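Local coordinates for protein GH26A (Muricauda sp. MAR_2010_75, PDB 6Q75) that probably hydrolyses glycosidic bonds in polysaccharides such as beta-mannans, as a glycoside hydrolase of family 26, at residues K199-R204 against L214-N219; K133-M138 against G186-K191. All coordinates share one frame; numbering follows the deposited sequence.

Going from the N terminus, the chain builds the first three barrel strands before reaching helix 132-138, which supplies one half of interaction 2. It then passes along helix 144-165 and strand 170-173 before residues 186-191 return to helix 132-138, closing a loop with 47 residues between the two segments. Interaction 1 follows in series: helix 194-208 leads, after a short connection, into strand 214-221, and only nine residues separate its segments 199-204 and 214-219. Neither contact encloses or crosses the other. Interaction 1 lies between helix and strand within the barrel, while interaction 2 joins two outlying elements; helix 194-208 links them, since Leu197 packs on Trp135 and Met138. Their centres are about 17 Å apart.

Interaction 1 of 2, residues K199-R204 against L214-N219; sequences KQLYDR and LIWVWN
The indole of Trp216 takes one side of the Tyr202 ring over one face: Tyr202 CD2 sits 3.5 Å above the indole plane, over its centre, and 3.6 Å from Trp216 CE2. Other aromatics meet each of the two rings edge-to-face, Trp172 with Trp216 and Tyr243 with Tyr202. The two planes stand at 43°, an oblique pairing in which the CD2-CE2 side of the tyrosine dips onto the indole. With CG anti to the backbone N (chi1 -173°), Tyr202 carries its ring off the helix and over Trp216. At the far end of the indole, Trp216 CH2 reaches the helix backbone, 3.6 Å from Tyr202 CA. This is the layer between the outer helices and inner parallel strands of the (beta/alpha)8 barrel expected of family 26, with helix 194-208 lying over strand 214-221. Leu201 adds a methyl, its CD2 4.1 Å from Trp216 CZ3, and also packs on Val153 of helix 144-165. An alanine in place of Trp216 would take away the whole indole, and is likely to open a gap beneath the helix and leave the Tyr202 ring without the surface its CD2-CE2 side rests on. On the strand, Trp216 N is hydrogen-bonded to Asp245 OD2.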
# COMPACT_ATOMS: atom_id res chain seq x y z
N LYS A 199 12.43 -7.47 -5.86
CA LYS A 199 12.74 -7.60 -7.28
C LYS A 199 12.18 -8.89 -7.86
O LYS A 199 11.78 -8.92 -9.03
CB LYS A 199 14.25 -7.53 -7.49
CG LYS A 199 14.87 -6.19 -7.08
CD LYS A 199 16.38 -6.34 -7.10
CE LYS A 199 17.09 -5.35 -6.20
NZ LYS A 199 18.54 -5.74 -6.18
N GLN A 200 12.15 -9.96 -7.06
CA GLN A 200 11.59 -11.23 -7.54
C GLN A 200 10.08 -11.10 -7.76
O GLN A 200 9.54 -11.63 -8.75
CB GLN A 200 11.90 -12.35 -6.55
CG GLN A 200 11.57 -13.75 -7.06
CD GLN A 200 12.06 -14.83 -6.10
OE1 GLN A 200 11.28 -15.43 -5.36
NE2 GLN A 200 13.36 -15.03 -6.07
N LEU A 201 9.39 -10.43 -6.85
CA LEU A 201 7.96 -10.19 -7.05
C LEU A 201 7.76 -9.29 -8.27
O LEU A 201 6.84 -9.52 -9.07
CB LEU A 201 7.35 -9.55 -5.81
CG LEU A 201 5.83 -9.28 -5.93
CD1 LEU A 201 5.08 -10.60 -5.87
CD2 LEU A 201 5.32 -8.38 -4.79
N TYR A 202 8.59 -8.27 -8.41
CA TYR A 202 8.47 -7.35 -9.54
C TYR A 202 8.61 -8.11 -10.85
O TYR A 202 7.79 -7.98 -11.76
CB TYR A 202 9.51 -6.25 -9.43
CG TYR A 202 9.35 -5.15 -10.45
CD1 TYR A 202 9.81 -5.34 -11.74
CD2 TYR A 202 8.74 -3.94 -10.13
CE1 TYR A 202 9.67 -4.37 -12.70
CE2 TYR A 202 8.60 -2.94 -11.10
CZ TYR A 202 9.07 -3.16 -12.38
OH TYR A 202 8.95 -2.21 -13.38
N ASP A 203 9.66 -8.93 -10.94
CA ASP A 203 9.87 -9.74 -12.14
C ASP A 203 8.66 -10.63 -12.42
O ASP A 203 8.23 -10.76 -13.57
CB ASP A 203 11.16 -10.56 -12.00
CG ASP A 203 11.44 -11.44 -13.21
OD1 ASP A 203 11.72 -10.92 -14.31
OD2 ASP A 203 11.41 -12.68 -13.04
N ARG A 204 8.12 -11.28 -11.39
CA ARG A 204 7.02 -12.20 -11.68
C ARG A 204 5.78 -11.45 -12.14
O ARG A 204 5.09 -11.87 -13.06
CB ARG A 204 6.69 -13.08 -10.47
CG ARG A 204 5.62 -14.12 -10.83
CD ARG A 204 5.67 -15.42 -10.03
NE ARG A 204 4.87 -16.47 -10.68
CZ ARG A 204 5.35 -17.37 -11.54
NH1 ARG A 204 6.64 -17.37 -11.87
NH2 ARG A 204 4.54 -18.28 -12.08
N LEU A 214 0.12 -1.65 -12.73
CA LEU A 214 0.51 -1.45 -11.34
C LEU A 214 1.40 -0.22 -11.18
O LEU A 214 2.27 0.04 -12.02
CB LEU A 214 1.24 -2.67 -10.79
CG LEU A 214 0.56 -4.02 -11.08
CD1 LEU A 214 1.39 -5.18 -10.55
CD2 LEU A 214 -0.82 -4.04 -10.44
N ILE A 215 1.11 0.58 -10.16
CA ILE A 215 2.01 1.61 -9.66
C ILE A 215 2.66 1.04 -8.41
O ILE A 215 1.95 0.66 -7.46
CB ILE A 215 1.24 2.91 -9.35
CG1 ILE A 215 0.81 3.58 -10.66
CG2 ILE A 215 2.10 3.88 -8.53
CD1 ILE A 215 -0.27 4.63 -10.46
N TRP A 216 3.98 0.96 -8.39
CA TRP A 216 4.65 0.21 -7.34
C TRP A 216 4.91 1.10 -6.14
O TRP A 216 5.74 2.01 -6.19
CB TRP A 216 5.95 -0.42 -7.84
CG TRP A 216 5.63 -1.62 -8.71
CD1 TRP A 216 5.15 -1.61 -9.99
CD2 TRP A 216 5.67 -3.00 -8.30
NE1 TRP A 216 4.94 -2.90 -10.42
CE2 TRP A 216 5.25 -3.76 -9.40
CE3 TRP A 216 6.05 -3.65 -7.13
CZ2 TRP A 216 5.17 -5.15 -9.35
CZ3 TRP A 216 5.99 -5.03 -7.09
CH2 TRP A 216 5.57 -5.77 -8.21
N VAL A 217 4.21 0.82 -5.04
CA VAL A 217 4.30 1.64 -3.84
C VAL A 217 5.12 0.86 -2.83
O VAL A 217 4.68 -0.18 -2.34
CB VAL A 217 2.93 2.00 -3.26
CG1 VAL A 217 3.12 2.95 -2.02
CG2 VAL A 217 2.04 2.66 -4.33
N TRP A 218 6.31 1.39 -2.51
CA TRP A 218 7.18 0.83 -1.49
C TRP A 218 6.76 1.46 -0.17
O TRP A 218 6.97 2.66 0.02
CB TRP A 218 8.63 1.13 -1.84
CG TRP A 218 9.68 0.63 -0.87
CD1 TRP A 218 10.32 -0.60 -0.88
CD2 TRP A 218 10.27 1.37 0.20
NE1 TRP A 218 11.26 -0.65 0.13
CE2 TRP A 218 11.24 0.54 0.81
CE3 TRP A 218 10.06 2.66 0.72
CZ2 TRP A 218 11.99 0.95 1.91
CZ3 TRP A 218 10.81 3.06 1.81
CH2 TRP A 218 11.76 2.22 2.39
N ASN A 219 6.13 0.68 0.72
CA ASN A 219 5.40 1.20 1.88
C ASN A 219 6.08 0.68 3.15
O ASN A 219 5.88 -0.48 3.53
CB ASN A 219 3.93 0.75 1.81
CG ASN A 219 2.99 1.52 2.76
OD1 ASN A 219 1.79 1.58 2.52
ND2 ASN A 219 3.53 2.10 3.84

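Interaction 2 of 2, residues K133-M138 against G186-K191; sequences KEWDDM and GNKKGK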
# COMPACT_ATOMS: atom_id res chain seq x y z
N LYS A 133 17.70 -19.89 6.03
CA LYS A 133 17.67 -20.85 4.92
C LYS A 133 16.32 -20.86 4.21
O LYS A 133 16.26 -20.96 2.98
CB LYS A 133 18.02 -22.25 5.42
CG LYS A 133 18.34 -23.23 4.30
CD LYS A 133 17.16 -24.10 4.01
N GLU A 134 15.22 -20.80 4.97
CA GLU A 134 13.90 -20.77 4.35
C GLU A 134 13.73 -19.50 3.52
O GLU A 134 13.12 -19.53 2.45
CB GLU A 134 12.80 -20.85 5.41
CG GLU A 134 12.67 -22.22 6.03
CD GLU A 134 11.93 -22.21 7.36
OE1 GLU A 134 11.58 -21.12 7.87
OE2 GLU A 134 11.71 -23.31 7.91
N TRP A 135 14.23 -18.38 4.03
CA TRP A 135 14.21 -17.13 3.27
C TRP A 135 15.03 -17.28 1.99
O TRP A 135 14.56 -16.97 0.88
CB TRP A 135 14.74 -15.99 4.15
CG TRP A 135 14.87 -14.69 3.41
CD1 TRP A 135 15.97 -14.23 2.75
CD2 TRP A 135 13.86 -13.69 3.27
NE1 TRP A 135 15.70 -13.01 2.18
CE2 TRP A 135 14.42 -12.65 2.48
CE3 TRP A 135 12.54 -13.56 3.72
CZ2 TRP A 135 13.70 -11.50 2.13
CZ3 TRP A 135 11.82 -12.40 3.37
CH2 TRP A 135 12.41 -11.40 2.59
N ASP A 136 16.26 -17.79 2.13
CA ASP A 136 17.14 -17.95 0.98
C ASP A 136 16.51 -18.88 -0.06
O ASP A 136 16.57 -18.60 -1.26
CB ASP A 136 18.49 -18.51 1.42
CG ASP A 136 19.34 -17.49 2.20
OD1 ASP A 136 18.99 -16.29 2.24
OD2 ASP A 136 20.37 -17.91 2.79
N ASP A 137 15.88 -19.97 0.39
CA ASP A 137 15.28 -20.93 -0.55
C ASP A 137 14.13 -20.32 -1.33
O ASP A 137 13.96 -20.58 -2.53
CB ASP A 137 14.80 -22.18 0.19
CG ASP A 137 15.90 -23.20 0.39
OD1 ASP A 137 17.05 -22.94 -0.02
OD2 ASP A 137 15.63 -24.26 1.00
N MET A 138 13.32 -19.49 -0.67
CA MET A 138 12.22 -18.85 -1.36
C MET A 138 12.73 -17.94 -2.47
O MET A 138 12.01 -17.68 -3.43
CB MET A 138 11.44 -18.02 -0.34
CG MET A 138 10.47 -17.00 -0.90
SD MET A 138 9.92 -15.82 0.38
CE MET A 138 11.35 -14.74 0.41
N GLY A 186 9.92 -9.01 7.30
CA GLY A 186 10.48 -7.81 7.88
C GLY A 186 11.90 -7.97 8.38
O GLY A 186 12.36 -9.08 8.68
N ASN A 187 12.59 -6.83 8.44
CA ASN A 187 13.97 -6.75 8.93
C ASN A 187 14.89 -7.77 8.26
O ASN A 187 15.67 -8.44 8.92
CB ASN A 187 14.02 -6.92 10.44
CG ASN A 187 15.38 -6.58 11.02
OD1 ASN A 187 16.09 -5.74 10.48
ND2 ASN A 187 15.74 -7.22 12.11
N LYS A 188 14.83 -7.86 6.92
CA LYS A 188 15.72 -8.71 6.14
C LYS A 188 16.72 -7.79 5.45
O LYS A 188 16.44 -7.22 4.40
CB LYS A 188 14.93 -9.54 5.15
CG LYS A 188 13.90 -10.43 5.82
CD LYS A 188 14.56 -11.59 6.60
CE LYS A 188 13.50 -12.49 7.26
NZ LYS A 188 12.76 -11.87 8.39
N LYS A 189 17.88 -7.61 6.07
CA LYS A 189 18.84 -6.64 5.55
C LYS A 189 19.76 -7.25 4.49
O LYS A 189 19.85 -8.47 4.32
CB LYS A 189 19.66 -6.03 6.69
CG LYS A 189 18.80 -5.17 7.66
CD LYS A 189 19.66 -4.23 8.50
CE LYS A 189 18.85 -3.42 9.53
NZ LYS A 189 18.49 -4.23 10.75
N GLY A 190 20.43 -6.37 3.74
CA GLY A 190 21.48 -6.80 2.84
C GLY A 190 20.98 -7.15 1.45
O GLY A 190 19.79 -7.20 1.17
N LYS A 191 21.95 -7.41 0.56
CA LYS A 191 21.63 -7.62 -0.85
C LYS A 191 20.80 -8.88 -1.06
O LYS A 191 20.05 -8.96 -2.04
CB LYS A 191 22.92 -7.68 -1.68
CG LYS A 191 23.68 -8.96 -1.55
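Lys188 lays its aliphatic chain over one face of the Trp135 indole, a CH-pi contact made by the CG methylene rather than by the charged end. Lys188 CG sits 3.7 Å from the centroid of the six-membered ring of Trp135 and only 10° off its normal. CB and CE of Lys188 flank it, CB lying 3.8 Å from Trp135 CZ2 and CE 3.8 Å from Trp135 CE3. Bends at chi2 (-70°) and chi4 (-70°) fold the lysine so that its chain passes slantwise across the six-membered ring while its ammonium turns back to its own loop. There Lys188 NZ donates to Gly186 O at 2.8 Å, tilted slightly from the carbonyl plane, and also to Trp184 O. The opposite face of Trp135 is taken by Met138 CE from the next turn of helix 132-138, 3.7 Å above the indole plane and toward its rim, so the ring is sandwiched between methyl and methylene. In the next shell, Trp135 NE1 is hydrogen-bonded to Asp192 O, which would help fix the rotation of the indole, and Leu197 of helix 194-208 packs on both Trp135 and Met138. The contact thus pins the loop that leads into helix 194-208 against the short helix 132-138. With two carbonyl oxygens gripping the ammonium, the lysine is probably held in its folded shape, its charge spent on the loop backbone and its hydrocarbon on the tryptophan.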